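Local atomic coordinates of nicotinate-nucleotide diphosphorylase (Carboxylating) (Streptococcus pyogenes GA06023, PDB entry 5HUO), a protein that probably converts quinolinate and 5-phosphoribosyl 1-diphosphate into nicotinate mononucleotide, carbon dioxide and diphosphate, a step of NAD+ biosynthesis. Residues Asp39-Ala44 with Pro168-Phe173; Arg47-Ser52 with Glu129-Asn134; Ala67-Phe72 with Arg123-Cys128; Thr83-Val88 with Leu114-Ile119; Ile158-Thr163 with Thr277-Phe282. All coordinates share one frame; numbering follows the deposited sequence.

In the fold
From the N terminus, helix 35-49 supplies the first segments of interactions 1 and 2. Strand 66-73 and helix 82-92 follow with those of interactions 3 and 4. The contacts then close in reverse order: interaction 4 on strand 114-119, interactions 3 and 2 on successive turns of helix 122-153, and interaction 1 at the start of helix 171-180, so that each lies nested within the next. Interactions 2, 3 and 4 bind the N-terminal sheet and its helices together, and interaction 1 connects them to the C-terminal domain. Interaction 5 opens before interaction 1 closes, crosses it, and joins the first strand of the C-terminal parallel sheet to the loop before strand 289-291.

Interaction 1: residues Asp39-Ala44 with Pro168-Phe173; sequences DDTLKA and PNLRLF
The turn that starts helix 171-180 of the C-terminal domain meets the N-terminal helix 35-49 where Phe173 and Thr41 approach from opposite directions. Thr41 presents its methyl group: CG2 stands anti to the backbone N (chi1 of OG1 -59°) and lies 3.8 Å from Phe173 CE1. The hydroxyl is on the same ring atom too, with Thr41 OG1 3.9 Å from Phe173 CE1, and Thr41 CB is 4.0 Å from Phe173 CZ, so the whole branched end of the threonine rests against the far end of the ring. The same methyl also touches Leu170, at the N-cap position, Thr41 CG2 being 4.0 Å from Leu170 CD2. From the next residue, Leu42 CD2 adds a looser apolar contact, 4.3 Å from Phe173 CE2. Phe173 N bonds to Leu170 O at 2.9 Å, and the same O lies at the edge of the ring, in its plane. Helix 122-153 closes on the same cluster, with Phe135 against Thr41 and Leu42 and with Leu139 against Phe173. Beside the contact, Asn169 ND2 bonds to Thr41 O of the second subunit and the reciprocal bond is also made, an interface consistent with one of the homodimers of the hexamer. Across the two segments themselves no hydrogen bond or salt bridge forms; methyl groups, with the threonine methine and hydroxyl, lie against an aromatic ring, which implies association mainly by burial of apolar surface.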
# COMPACT_ATOMS: atom_id res chain seq x y z
N ASP A 39 1.61 11.97 7.39
CA ASP A 39 1.04 12.08 6.04
C ASP A 39 0.15 10.92 5.58
O ASP A 39 -0.94 11.17 5.09
CB ASP A 39 2.13 12.32 5.02
CG ASP A 39 2.57 13.77 4.95
OD1 ASP A 39 2.24 14.58 5.84
OD2 ASP A 39 3.30 14.10 3.96
N ASP A 40 0.60 9.67 5.71
CA ASP A 40 -0.20 8.54 5.20
C ASP A 40 -1.52 8.45 5.87
O ASP A 40 -2.53 8.18 5.22
CB ASP A 40 0.52 7.23 5.33
CG ASP A 40 1.62 7.08 4.30
OD1 ASP A 40 1.51 7.63 3.17
OD2 ASP A 40 2.64 6.43 4.64
N THR A 41 -1.54 8.72 7.17
CA THR A 41 -2.76 8.70 7.99
C THR A 41 -3.74 9.79 7.59
O THR A 41 -4.95 9.55 7.44
CB THR A 41 -2.42 8.93 9.48
OG1 THR A 41 -1.55 7.93 9.94
CG2 THR A 41 -3.61 8.90 10.31
N LEU A 42 -3.23 11.00 7.38
CA LEU A 42 -4.09 12.13 6.95
C LEU A 42 -4.65 11.95 5.54
O LEU A 42 -5.81 12.20 5.29
CB LEU A 42 -3.36 13.45 7.02
CG LEU A 42 -2.68 13.91 8.32
CD1 LEU A 42 -2.56 15.41 8.33
CD2 LEU A 42 -3.36 13.46 9.54
N LYS A 43 -3.82 11.44 4.63
CA LYS A 43 -4.31 11.11 3.32
C LYS A 43 -5.47 10.12 3.40
O LYS A 43 -6.47 10.26 2.71
CB LYS A 43 -3.22 10.54 2.44
CG LYS A 43 -2.30 11.62 1.95
CD LYS A 43 -1.40 11.09 0.83
CE LYS A 43 0.06 11.22 1.18
NZ LYS A 43 0.83 11.18 -0.08
N ALA A 44 -5.28 9.08 4.19
CA ALA A 44 -6.29 8.05 4.29
C ALA A 44 -7.58 8.68 4.76
O ALA A 44 -8.68 8.30 4.33
CB ALA A 44 -5.83 6.94 5.22
N PRO A 168 -7.26 2.51 17.78
CA PRO A 168 -6.43 1.79 16.84
C PRO A 168 -5.95 2.67 15.71
O PRO A 168 -6.69 3.50 15.20
CB PRO A 168 -7.36 0.72 16.29
CG PRO A 168 -8.26 0.45 17.40
CD PRO A 168 -8.45 1.76 18.13
N ASN A 169 -4.68 2.52 15.42
CA ASN A 169 -3.99 3.27 14.31
C ASN A 169 -3.77 4.76 14.51
O ASN A 169 -3.44 5.47 13.59
CB ASN A 169 -4.68 2.93 12.97
CG ASN A 169 -4.55 1.44 12.62
OD1 ASN A 169 -3.49 0.81 12.84
ND2 ASN A 169 -5.61 0.87 12.10
N LEU A 170 -4.03 5.26 15.70
CA LEU A 170 -3.75 6.63 16.02
C LEU A 170 -2.85 6.77 17.29
O LEU A 170 -2.71 7.87 17.82
CB LEU A 170 -5.03 7.45 16.23
CG LEU A 170 -5.94 7.58 15.04
CD1 LEU A 170 -7.24 8.28 15.42
CD2 LEU A 170 -5.22 8.37 13.95
N ARG A 171 -2.22 5.70 17.71
CA ARG A 171 -1.44 5.72 18.96
C ARG A 171 -0.40 6.85 19.01
O ARG A 171 -0.31 7.58 19.96
CB ARG A 171 -0.73 4.38 19.22
CG ARG A 171 -0.02 4.35 20.52
CD ARG A 171 0.39 2.96 20.88
NE ARG A 171 -0.74 2.12 21.20
CZ ARG A 171 -0.70 0.79 21.31
NH1 ARG A 171 0.40 0.10 21.07
NH2 ARG A 171 -1.78 0.09 21.60
N LEU A 172 0.33 6.98 17.95
CA LEU A 172 1.29 8.04 17.81
C LEU A 172 0.74 9.41 18.14
O LEU A 172 1.43 10.24 18.76
CB LEU A 172 1.73 8.05 16.36
CG LEU A 172 2.84 8.99 15.98
CD1 LEU A 172 4.15 8.45 16.59
CD2 LEU A 172 2.94 8.98 14.49
N PHE A 173 -0.45 9.68 17.66
CA PHE A 173 -1.06 11.02 17.73
C PHE A 173 -1.55 11.22 19.16
O PHE A 173 -1.42 12.29 19.73
CB PHE A 173 -2.26 11.19 16.77
CG PHE A 173 -1.92 11.16 15.30
CD1 PHE A 173 -1.76 9.99 14.64
CD2 PHE A 173 -1.84 12.30 14.58
CE1 PHE A 173 -1.44 9.97 13.29
CE2 PHE A 173 -1.49 12.28 13.24
CZ PHE A 173 -1.29 11.11 12.59

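Interaction 2: residues Arg47-Ser52 with Glu129-Asn134; sequences REDVHS and ERVALN
Asp49, in the last turn of helix 35-49, meets helix 122-153 along most of its side chain. Its CB starts the contact, 3.7 Å from Val131 CG2. With CG anti to the backbone N (chi1 -156°), the carboxylate runs on past the valine, the two side chains lying antiparallel, side by side, and Asp49 CG is 4.1 Å from Val131 CG2. The oxygen OD2 continues along the same methyl, Asp49 OD2 to Val131 CG2 being 3.7 Å, and beyond it reaches the CB of Arg130. A water bridges the helices here: it accepts Arg130 N at 2.7 Å and makes a weak, long bond to Asp49 OD2. This is a junction of helix 35-49 with the long helix 122-153 at the subunit boundary, for both carboxylate oxygens are claimed by another chain: Asp49 OD1 by Arg171 NH1 and Asp49 OD2 by Arg164 NH2 of the second subunit. The Arg130 guanidinium makes no contact with the carboxylate. Bent at chi2 and chi3, the chain runs along its own helix to the next turn, where Arg130 NH1 donates to Asn134 OD1 at 2.8 Å in a nearly straight bond (169°). Asn134 ND2 in turn holds Arg164 O of the second subunit.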
# COMPACT_ATOMS: atom_id res chain seq x y z
N ARG A 47 -9.32 10.66 2.06
CA ARG A 47 -9.92 9.72 1.14
C ARG A 47 -11.16 9.07 1.69
O ARG A 47 -12.06 8.72 0.94
CB ARG A 47 -8.91 8.68 0.71
CG ARG A 47 -7.70 9.29 0.02
CD ARG A 47 -7.10 8.42 -1.05
NE ARG A 47 -6.30 9.19 -2.01
CZ ARG A 47 -5.00 9.48 -1.87
NH1 ARG A 47 -4.31 9.07 -0.80
NH2 ARG A 47 -4.39 10.18 -2.81
N GLU A 48 -11.22 8.93 3.00
CA GLU A 48 -12.39 8.39 3.69
C GLU A 48 -13.58 9.32 3.58
O GLU A 48 -14.68 8.88 3.36
CB GLU A 48 -12.09 8.19 5.16
CG GLU A 48 -13.18 7.54 6.02
CD GLU A 48 -12.81 7.49 7.48
OE1 GLU A 48 -12.89 6.40 8.10
OE2 GLU A 48 -12.42 8.55 8.03
N ASP A 49 -13.31 10.61 3.67
CA ASP A 49 -14.33 11.66 3.62
C ASP A 49 -14.69 12.10 2.18
O ASP A 49 -15.64 12.85 2.01
CB ASP A 49 -13.81 12.89 4.40
CG ASP A 49 -14.93 13.79 4.93
OD1 ASP A 49 -16.01 13.31 5.22
OD2 ASP A 49 -14.67 15.01 5.10
N VAL A 50 -13.90 11.71 1.17
CA VAL A 50 -14.16 12.10 -0.22
C VAL A 50 -13.84 10.97 -1.17
O VAL A 50 -12.69 10.71 -1.40
CB VAL A 50 -13.33 13.30 -0.66
CG1 VAL A 50 -13.82 13.80 -2.00
CG2 VAL A 50 -13.40 14.45 0.34
N HIS A 51 -14.86 10.24 -1.64
CA HIS A 51 -14.65 9.03 -2.47
C HIS A 51 -14.68 9.35 -3.93
O HIS A 51 -14.00 8.75 -4.71
CB HIS A 51 -15.53 7.79 -2.13
CG HIS A 51 -17.01 7.97 -2.33
ND1 HIS A 51 -17.91 7.87 -1.30
CD2 HIS A 51 -17.75 8.21 -3.43
CE1 HIS A 51 -19.14 8.07 -1.75
NE2 HIS A 51 -19.07 8.28 -3.04
N SER A 52 -15.45 10.35 -4.29
CA SER A 52 -15.43 10.90 -5.65
C SER A 52 -15.11 12.39 -5.61
O SER A 52 -14.00 12.77 -5.83
CB SER A 52 -16.78 10.65 -6.32
OG SER A 52 -17.86 11.28 -5.65
N GLU A 129 -12.09 20.88 5.79
CA GLU A 129 -12.46 21.36 7.11
C GLU A 129 -12.71 20.27 8.17
O GLU A 129 -12.09 20.24 9.21
CB GLU A 129 -13.67 22.24 6.96
CG GLU A 129 -14.44 22.56 8.24
CD GLU A 129 -15.67 23.44 7.96
OE1 GLU A 129 -16.51 23.58 8.88
OE2 GLU A 129 -15.79 23.99 6.81
N ARG A 130 -13.58 19.35 7.86
CA ARG A 130 -14.11 18.36 8.85
C ARG A 130 -13.00 17.42 9.28
O ARG A 130 -12.85 17.12 10.45
CB ARG A 130 -15.30 17.64 8.26
CG ARG A 130 -15.96 16.52 9.02
CD ARG A 130 -16.06 16.70 10.50
NE ARG A 130 -16.58 17.99 10.87
CZ ARG A 130 -16.29 18.65 12.00
NH1 ARG A 130 -15.47 18.15 12.94
NH2 ARG A 130 -16.81 19.85 12.18
N VAL A 131 -12.20 16.96 8.32
CA VAL A 131 -11.10 16.05 8.65
C VAL A 131 -10.07 16.74 9.52
O VAL A 131 -9.61 16.20 10.51
CB VAL A 131 -10.41 15.49 7.38
CG1 VAL A 131 -9.11 14.81 7.72
CG2 VAL A 131 -11.35 14.50 6.69
N ALA A 132 -9.74 17.95 9.13
CA ALA A 132 -8.80 18.75 9.89
C ALA A 132 -9.30 18.94 11.32
O ALA A 132 -8.57 18.65 12.27
CB ALA A 132 -8.55 20.06 9.25
N LEU A 133 -10.55 19.35 11.46
CA LEU A 133 -11.14 19.54 12.80
C LEU A 133 -11.22 18.27 13.61
O LEU A 133 -10.97 18.25 14.79
CB LEU A 133 -12.53 20.15 12.69
CG LEU A 133 -12.60 21.64 12.32
CD1 LEU A 133 -14.03 22.02 12.04
CD2 LEU A 133 -12.03 22.55 13.40
N ASN A 134 -11.60 17.20 12.97
CA ASN A 134 -11.66 15.90 13.63
C ASN A 134 -10.33 15.56 14.29
O ASN A 134 -10.30 15.11 15.44
CB ASN A 134 -12.07 14.80 12.66
CG ASN A 134 -13.57 14.82 12.34
OD1 ASN A 134 -14.32 15.57 12.93
ND2 ASN A 134 -14.00 13.99 11.42
O HOH W 1 -14.40 18.41 5.49

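Interaction 3: residues Ala67-Phe72 with Arg123-Cys128; sequences AKVSLF and RSLLTC
No ring, amide side chain or guanidinium joins Val69 to Leu125; the flat group in the contact is the peptide linking Ala67 to Lys68. Over one face of it sits a methyl, Leu125 CD1, 3.7 Å from Ala67 O and farther from Lys68 N. It also touches Ala67 CB at 4.1 Å, and Val69 CG2 lies closest to it, 3.6 Å from Leu125 CD1. Val69 CG2 comes to 4.2 Å from Leu125 CB as well. With its CG anti to the carbonyl carbon (chi1 -56°), Leu125 directs this branch across to the strand. Ala67 and Val69, two residues apart, turn to the same face of strand 66-73, against helix 122-153; the axes of segments 67-72 and 123-128 approach to 9.2 Å at 31°. Lys68 between them points away. The other branch of the leucine reaches the next strand of the antiparallel sheet, at Ile118, and Leu309 and Met306 of strand 304-311 also touch Val69. Since methyl groups and one peptide face make up the contact, the helix is held on the sheet by dispersion and burial of apolar surface, without a directional bond between the two segments.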
# COMPACT_ATOMS: atom_id res chain seq x y z
N ALA A 67 -9.82 32.76 -0.49
CA ALA A 67 -10.70 33.08 0.60
C ALA A 67 -9.98 32.86 1.92
O ALA A 67 -8.93 32.26 1.97
CB ALA A 67 -11.94 32.23 0.53
N LYS A 68 -10.57 33.40 2.96
CA LYS A 68 -10.04 33.28 4.29
C LYS A 68 -11.12 32.76 5.20
O LYS A 68 -12.24 33.18 5.12
CB LYS A 68 -9.51 34.61 4.81
CG LYS A 68 -8.99 34.54 6.24
CD LYS A 68 -7.96 35.62 6.61
CE LYS A 68 -8.54 37.02 6.81
NZ LYS A 68 -9.76 37.00 7.68
N VAL A 69 -10.72 31.85 6.10
CA VAL A 69 -11.59 31.30 7.12
C VAL A 69 -10.84 31.27 8.42
O VAL A 69 -9.65 31.08 8.44
CB VAL A 69 -11.95 29.85 6.90
CG1 VAL A 69 -13.08 29.44 7.83
CG2 VAL A 69 -12.45 29.65 5.53
N SER A 70 -11.57 31.42 9.50
CA SER A 70 -10.99 31.48 10.84
C SER A 70 -11.30 30.23 11.67
O SER A 70 -12.42 29.73 11.68
CB SER A 70 -11.49 32.73 11.55
OG SER A 70 -10.97 33.87 10.91
N LEU A 71 -10.29 29.79 12.37
CA LEU A 71 -10.42 28.70 13.29
C LEU A 71 -10.59 29.27 14.70
O LEU A 71 -9.71 29.95 15.20
CB LEU A 71 -9.19 27.81 13.26
CG LEU A 71 -9.17 26.66 14.29
CD1 LEU A 71 -10.25 25.62 14.05
CD2 LEU A 71 -7.81 26.01 14.26
N PHE A 72 -11.71 28.95 15.33
CA PHE A 72 -12.04 29.44 16.65
C PHE A 72 -12.12 28.31 17.66
O PHE A 72 -12.72 27.26 17.41
CB PHE A 72 -13.40 30.17 16.65
CG PHE A 72 -13.37 31.49 15.97
CD1 PHE A 72 -12.80 32.59 16.62
CD2 PHE A 72 -13.94 31.66 14.70
CE1 PHE A 72 -12.73 33.81 15.97
CE2 PHE A 72 -13.89 32.89 14.09
CZ PHE A 72 -13.28 33.95 14.71
N ARG A 123 -12.74 25.90 -2.31
CA ARG A 123 -12.96 24.48 -2.40
C ARG A 123 -12.03 23.72 -1.46
O ARG A 123 -12.45 22.79 -0.79
CB ARG A 123 -12.89 24.02 -3.84
CG ARG A 123 -14.20 24.29 -4.57
CD ARG A 123 -13.97 24.83 -5.98
NE ARG A 123 -15.08 24.54 -6.89
CZ ARG A 123 -15.09 23.55 -7.80
NH1 ARG A 123 -16.15 23.35 -8.57
NH2 ARG A 123 -14.04 22.75 -7.92
N SER A 124 -10.78 24.14 -1.38
CA SER A 124 -9.84 23.50 -0.47
C SER A 124 -10.19 23.72 1.00
O SER A 124 -10.01 22.83 1.82
CB SER A 124 -8.43 23.99 -0.71
OG SER A 124 -8.17 23.94 -2.09
N LEU A 125 -10.71 24.89 1.32
CA LEU A 125 -11.01 25.18 2.69
C LEU A 125 -12.18 24.38 3.19
O LEU A 125 -12.13 23.79 4.29
CB LEU A 125 -11.26 26.65 2.90
CG LEU A 125 -10.10 27.58 2.44
CD1 LEU A 125 -10.54 29.02 2.58
CD2 LEU A 125 -8.81 27.39 3.16
N LEU A 126 -13.23 24.31 2.40
CA LEU A 126 -14.45 23.65 2.87
C LEU A 126 -14.36 22.14 2.81
O LEU A 126 -14.86 21.46 3.66
CB LEU A 126 -15.64 24.13 2.08
CG LEU A 126 -15.88 25.63 2.16
CD1 LEU A 126 -17.21 26.00 1.53
CD2 LEU A 126 -15.83 26.15 3.58
N THR A 127 -13.68 21.63 1.82
CA THR A 127 -13.58 20.22 1.67
C THR A 127 -12.68 19.64 2.74
O THR A 127 -12.88 18.52 3.19
CB THR A 127 -13.06 19.86 0.24
OG1 THR A 127 -14.05 20.27 -0.69
CG2 THR A 127 -12.86 18.39 0.05
N CYS A 128 -11.62 20.35 3.08
CA CYS A 128 -10.66 19.85 4.11
C CYS A 128 -11.09 20.05 5.58
O CYS A 128 -10.49 19.49 6.47
CB CYS A 128 -9.29 20.48 3.93
SG CYS A 128 -8.43 19.87 2.50

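Interaction 4: residues Thr83-Val88 with Leu114-Ile119; sequences TVFQRV and LVLEII
Phe85 is the first residue of helix 82-92 here to reach strand 114-119. Its CG lies anti to the backbone N (chi1 171°), and the ring extends toward the strand, meeting Ile118 head-on from the opposite direction. The methyl comes to the ring edge, in the ring plane, with Ile118 CD1 3.9 Å from Phe85 CZ. Leu116 CD1 approaches obliquely, 4.1 Å from Phe85 CE2. Phe89 of the same helix meets the ring edge to face, and Ala132 of helix 122-153 packs on it. Gln86 follows: extended beyond CG, the chain crosses Leu116 at about a right angle, and CG and the amide carbon lie against one methyl, with Gln86 CG 3.8 Å and Gln86 CD 3.9 Å from Leu116 CD1. The next two side chains turn to the other side of the helix, Arg87 to a salt bridge with Asp39 and Val88 to Leu42 and Val131. On the strand, Val115 and Leu116 both face Leu71 of the neighbouring strand, a classic beta bulge, just before the alternation that sends Leu116 and Ile118 to the helix and Glu117 away from it. The axes of segments 83-88 and 114-119 lie 11.0 Å apart and nearly parallel (11°). A helix layer packed on one face of a four-stranded antiparallel sheet is the alpha/beta sandwich of the N-terminal domain in quinolinate phosphoribosyltransferases.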
# COMPACT_ATOMS: atom_id res chain seq x y z
N THR A 83 -0.41 21.59 14.07
CA THR A 83 0.31 21.38 12.84
C THR A 83 -0.31 20.19 12.11
O THR A 83 -0.18 20.10 10.86
CB THR A 83 1.82 21.18 12.98
OG1 THR A 83 2.07 19.95 13.56
CG2 THR A 83 2.43 22.19 13.83
N VAL A 84 -0.96 19.30 12.85
CA VAL A 84 -1.70 18.22 12.19
C VAL A 84 -2.88 18.76 11.40
O VAL A 84 -3.10 18.47 10.25
CB VAL A 84 -2.26 17.23 13.18
CG1 VAL A 84 -3.05 16.17 12.48
CG2 VAL A 84 -1.17 16.56 13.94
N PHE A 85 -3.62 19.62 12.08
CA PHE A 85 -4.73 20.42 11.48
C PHE A 85 -4.29 21.10 10.18
O PHE A 85 -4.92 20.95 9.14
CB PHE A 85 -5.22 21.48 12.47
CG PHE A 85 -6.18 22.45 11.89
CD1 PHE A 85 -7.53 22.19 11.90
CD2 PHE A 85 -5.74 23.64 11.35
CE1 PHE A 85 -8.42 23.10 11.34
CE2 PHE A 85 -6.62 24.57 10.85
CZ PHE A 85 -7.96 24.31 10.82
N GLN A 86 -3.17 21.77 10.27
CA GLN A 86 -2.64 22.49 9.12
C GLN A 86 -2.30 21.56 7.94
O GLN A 86 -2.51 21.89 6.77
CB GLN A 86 -1.38 23.30 9.50
CG GLN A 86 -1.71 24.44 10.42
CD GLN A 86 -0.52 25.30 10.77
OE1 GLN A 86 -0.11 25.35 11.93
NE2 GLN A 86 0.04 25.98 9.80
N ARG A 87 -1.72 20.43 8.29
CA ARG A 87 -1.17 19.50 7.28
C ARG A 87 -2.26 18.89 6.42
O ARG A 87 -2.07 18.62 5.26
CB ARG A 87 -0.32 18.41 7.97
CG ARG A 87 0.38 17.50 7.00
CD ARG A 87 1.35 18.23 6.10
NE ARG A 87 2.07 17.33 5.25
CZ ARG A 87 2.60 17.64 4.07
NH1 ARG A 87 3.20 16.72 3.34
NH2 ARG A 87 2.55 18.83 3.58
N VAL A 88 -3.42 18.73 6.99
CA VAL A 88 -4.57 18.22 6.22
C VAL A 88 -4.81 19.11 5.00
O VAL A 88 -5.04 18.61 3.89
CB VAL A 88 -5.85 18.16 7.05
CG1 VAL A 88 -7.03 17.77 6.19
CG2 VAL A 88 -5.71 17.17 8.18
N LEU A 114 -9.24 33.21 18.61
CA LEU A 114 -8.85 33.04 17.21
C LEU A 114 -7.48 32.31 17.14
O LEU A 114 -6.41 32.91 17.26
CB LEU A 114 -8.80 34.37 16.49
CG LEU A 114 -8.18 34.33 15.09
CD1 LEU A 114 -9.05 33.58 14.14
CD2 LEU A 114 -7.98 35.75 14.57
N VAL A 115 -7.54 31.02 16.89
CA VAL A 115 -6.36 30.18 16.88
C VAL A 115 -5.56 30.30 15.57
O VAL A 115 -4.36 30.44 15.57
CB VAL A 115 -6.75 28.72 17.09
CG1 VAL A 115 -5.51 27.82 17.03
CG2 VAL A 115 -7.46 28.56 18.43
N LEU A 116 -6.27 30.29 14.46
CA LEU A 116 -5.66 30.39 13.14
C LEU A 116 -6.60 31.03 12.11
O LEU A 116 -7.81 30.90 12.21
CB LEU A 116 -5.30 29.00 12.61
CG LEU A 116 -3.90 28.48 12.77
CD1 LEU A 116 -3.72 27.36 11.76
CD2 LEU A 116 -2.80 29.49 12.55
N GLU A 117 -5.98 31.63 11.10
CA GLU A 117 -6.65 31.98 9.89
C GLU A 117 -6.09 31.13 8.81
O GLU A 117 -4.90 30.93 8.72
CB GLU A 117 -6.46 33.44 9.58
CG GLU A 117 -7.40 34.33 10.40
CD GLU A 117 -6.99 35.80 10.43
OE1 GLU A 117 -5.79 36.13 10.28
OE2 GLU A 117 -7.90 36.64 10.67
N ILE A 118 -6.98 30.58 8.03
CA ILE A 118 -6.63 29.70 6.92
C ILE A 118 -6.95 30.37 5.57
O ILE A 118 -8.10 30.74 5.32
CB ILE A 118 -7.38 28.36 6.98
CG1 ILE A 118 -7.14 27.66 8.27
CG2 ILE A 118 -6.90 27.43 5.84
CD1 ILE A 118 -8.20 27.93 9.31
N ILE A 119 -5.94 30.49 4.70
CA ILE A 119 -6.08 31.20 3.41
C ILE A 119 -5.79 30.31 2.22
O ILE A 119 -4.75 29.71 2.13
CB ILE A 119 -5.15 32.40 3.28
CG1 ILE A 119 -5.56 33.49 4.24
CG2 ILE A 119 -5.22 32.98 1.90
CD1 ILE A 119 -4.77 33.41 5.54

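Interaction 5: residues Ile158-Thr163 with Thr277-Phe282; sequences IKVFDT and TTISRF
An apolar contact joins Val160 to the turn of residues 277-282: Val160 CG2 meets the methyl end of Ile279, 4.3 Å from Ile279 CD1, a loose approach between branched side chains. A methyl-to-carbonyl contact is made by Ile158, which reaches farther: CG1 is anti to the carbonyl carbon (chi1 -56°) and the chain is extended beyond it (chi2 174°), which carries Ile158 CD1 to the backbone oxygen Phe282 O. Phe282 CB is 4.5 Å from Ile158 CD1. The ring of Phe282 leads away from the strand, so its backbone and CB do the touching. Contacts of flat groups lie within the turn itself. The Phe282 ring has Arg281 CG over one face and Ile279 O at its edge, in plane, while Phe282 CZ sits over a face of the Arg281 guanidinium, toward its rim. Hydrogen bonding too is internal: Arg281 N donates to Thr278 O at 3.1 Å and Phe282 N weakly to Ile279 O, the pattern of the 3-10 segment 280-282. Strand 159-161 is an edge strand, within this chain, of the six-stranded parallel sheet of the C-terminal alpha/beta-barrel-like domain of quinolinate phosphoribosyltransferases. It pairs with strand 289-291, whose Val290 is touched by both Ile279 and Phe282. Helix 122-153 covers the same apolar patch with Val150 on Val160 and Leu153 on Ile158 and Ile279, so the turn lies between the edge strand and that long helix.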
# COMPACT_ATOMS: atom_id res chain seq x y z
N ILE A 158 5.12 13.47 41.11
CA ILE A 158 4.46 12.29 40.50
C ILE A 158 3.96 12.60 39.09
O ILE A 158 3.18 13.51 38.87
CB ILE A 158 3.26 11.81 41.31
CG1 ILE A 158 3.69 11.51 42.76
CG2 ILE A 158 2.64 10.59 40.64
CD1 ILE A 158 2.57 11.17 43.71
N LYS A 159 4.44 11.81 38.15
CA LYS A 159 4.13 11.98 36.75
C LYS A 159 2.89 11.21 36.35
O LYS A 159 2.55 10.17 36.93
CB LYS A 159 5.31 11.53 35.89
CG LYS A 159 6.48 12.46 35.98
CD LYS A 159 7.72 11.87 35.33
CE LYS A 159 8.84 12.91 35.24
NZ LYS A 159 9.34 13.34 36.57
N VAL A 160 2.26 11.71 35.32
CA VAL A 160 1.07 11.07 34.77
C VAL A 160 1.36 10.42 33.42
O VAL A 160 1.71 11.08 32.46
CB VAL A 160 -0.07 12.06 34.63
CG1 VAL A 160 -1.26 11.38 33.94
CG2 VAL A 160 -0.47 12.60 35.96
N PHE A 161 1.19 9.10 33.35
CA PHE A 161 1.55 8.27 32.17
C PHE A 161 0.34 7.70 31.48
O PHE A 161 -0.71 7.50 32.09
CB PHE A 161 2.42 7.11 32.56
CG PHE A 161 3.88 7.43 32.59
CD1 PHE A 161 4.38 8.32 33.49
CD2 PHE A 161 4.76 6.79 31.75
CE1 PHE A 161 5.74 8.60 33.56
CE2 PHE A 161 6.13 7.05 31.81
CZ PHE A 161 6.62 7.97 32.71
N ASP A 162 0.47 7.51 30.19
CA ASP A 162 -0.57 6.89 29.40
C ASP A 162 -0.35 5.39 29.29
O ASP A 162 0.45 4.81 30.02
CB ASP A 162 -0.65 7.54 28.02
CG ASP A 162 0.65 7.52 27.28
OD1 ASP A 162 1.47 6.62 27.49
OD2 ASP A 162 0.87 8.45 26.48
N THR A 163 -1.05 4.75 28.38
CA THR A 163 -1.09 3.27 28.26
C THR A 163 -1.18 2.85 26.79
O THR A 163 -1.05 3.68 25.88
CB THR A 163 -2.34 2.70 28.99
OG1 THR A 163 -3.53 3.19 28.36
CG2 THR A 163 -2.36 3.10 30.43
N THR A 277 -11.66 11.93 39.83
CA THR A 277 -12.04 11.92 41.27
C THR A 277 -10.95 11.22 42.13
O THR A 277 -10.51 11.71 43.15
CB THR A 277 -13.44 11.28 41.50
OG1 THR A 277 -13.48 9.96 40.95
CG2 THR A 277 -14.53 12.13 40.84
N THR A 278 -10.56 10.05 41.68
CA THR A 278 -9.59 9.20 42.36
C THR A 278 -8.15 9.71 42.39
O THR A 278 -7.43 9.51 43.35
CB THR A 278 -9.54 7.87 41.61
OG1 THR A 278 -10.86 7.43 41.40
CG2 THR A 278 -8.79 6.86 42.38
N ILE A 279 -7.70 10.34 41.32
CA ILE A 279 -6.26 10.62 41.15
C ILE A 279 -5.61 11.38 42.34
O ILE A 279 -4.45 11.23 42.61
CB ILE A 279 -5.95 11.31 39.81
CG1 ILE A 279 -4.45 11.32 39.56
CG2 ILE A 279 -6.45 12.73 39.81
CD1 ILE A 279 -4.07 11.47 38.12
N SER A 280 -6.38 12.21 43.04
CA SER A 280 -5.84 13.07 44.13
C SER A 280 -5.35 12.26 45.35
O SER A 280 -4.49 12.71 46.09
CB SER A 280 -6.88 14.06 44.57
OG SER A 280 -8.04 13.36 44.96
N ARG A 281 -5.84 11.04 45.48
CA ARG A 281 -5.43 10.13 46.58
C ARG A 281 -3.93 9.85 46.59
O ARG A 281 -3.37 9.49 47.62
CB ARG A 281 -6.21 8.80 46.57
CG ARG A 281 -5.74 7.76 45.58
CD ARG A 281 -6.39 6.38 45.74
NE ARG A 281 -6.65 5.81 44.39
CZ ARG A 281 -6.75 4.53 43.99
NH1 ARG A 281 -6.98 4.29 42.68
NH2 ARG A 281 -6.61 3.49 44.83
N PHE A 282 -3.28 9.95 45.45
CA PHE A 282 -1.85 9.67 45.34
C PHE A 282 -1.01 10.86 45.74
O PHE A 282 0.20 10.75 45.84
CB PHE A 282 -1.48 9.19 43.93
CG PHE A 282 -2.26 8.01 43.49
CD1 PHE A 282 -1.87 6.74 43.84
CD2 PHE A 282 -3.39 8.16 42.74
CE1 PHE A 282 -2.60 5.62 43.44
CE2 PHE A 282 -4.13 7.08 42.32
CZ PHE A 282 -3.74 5.80 42.67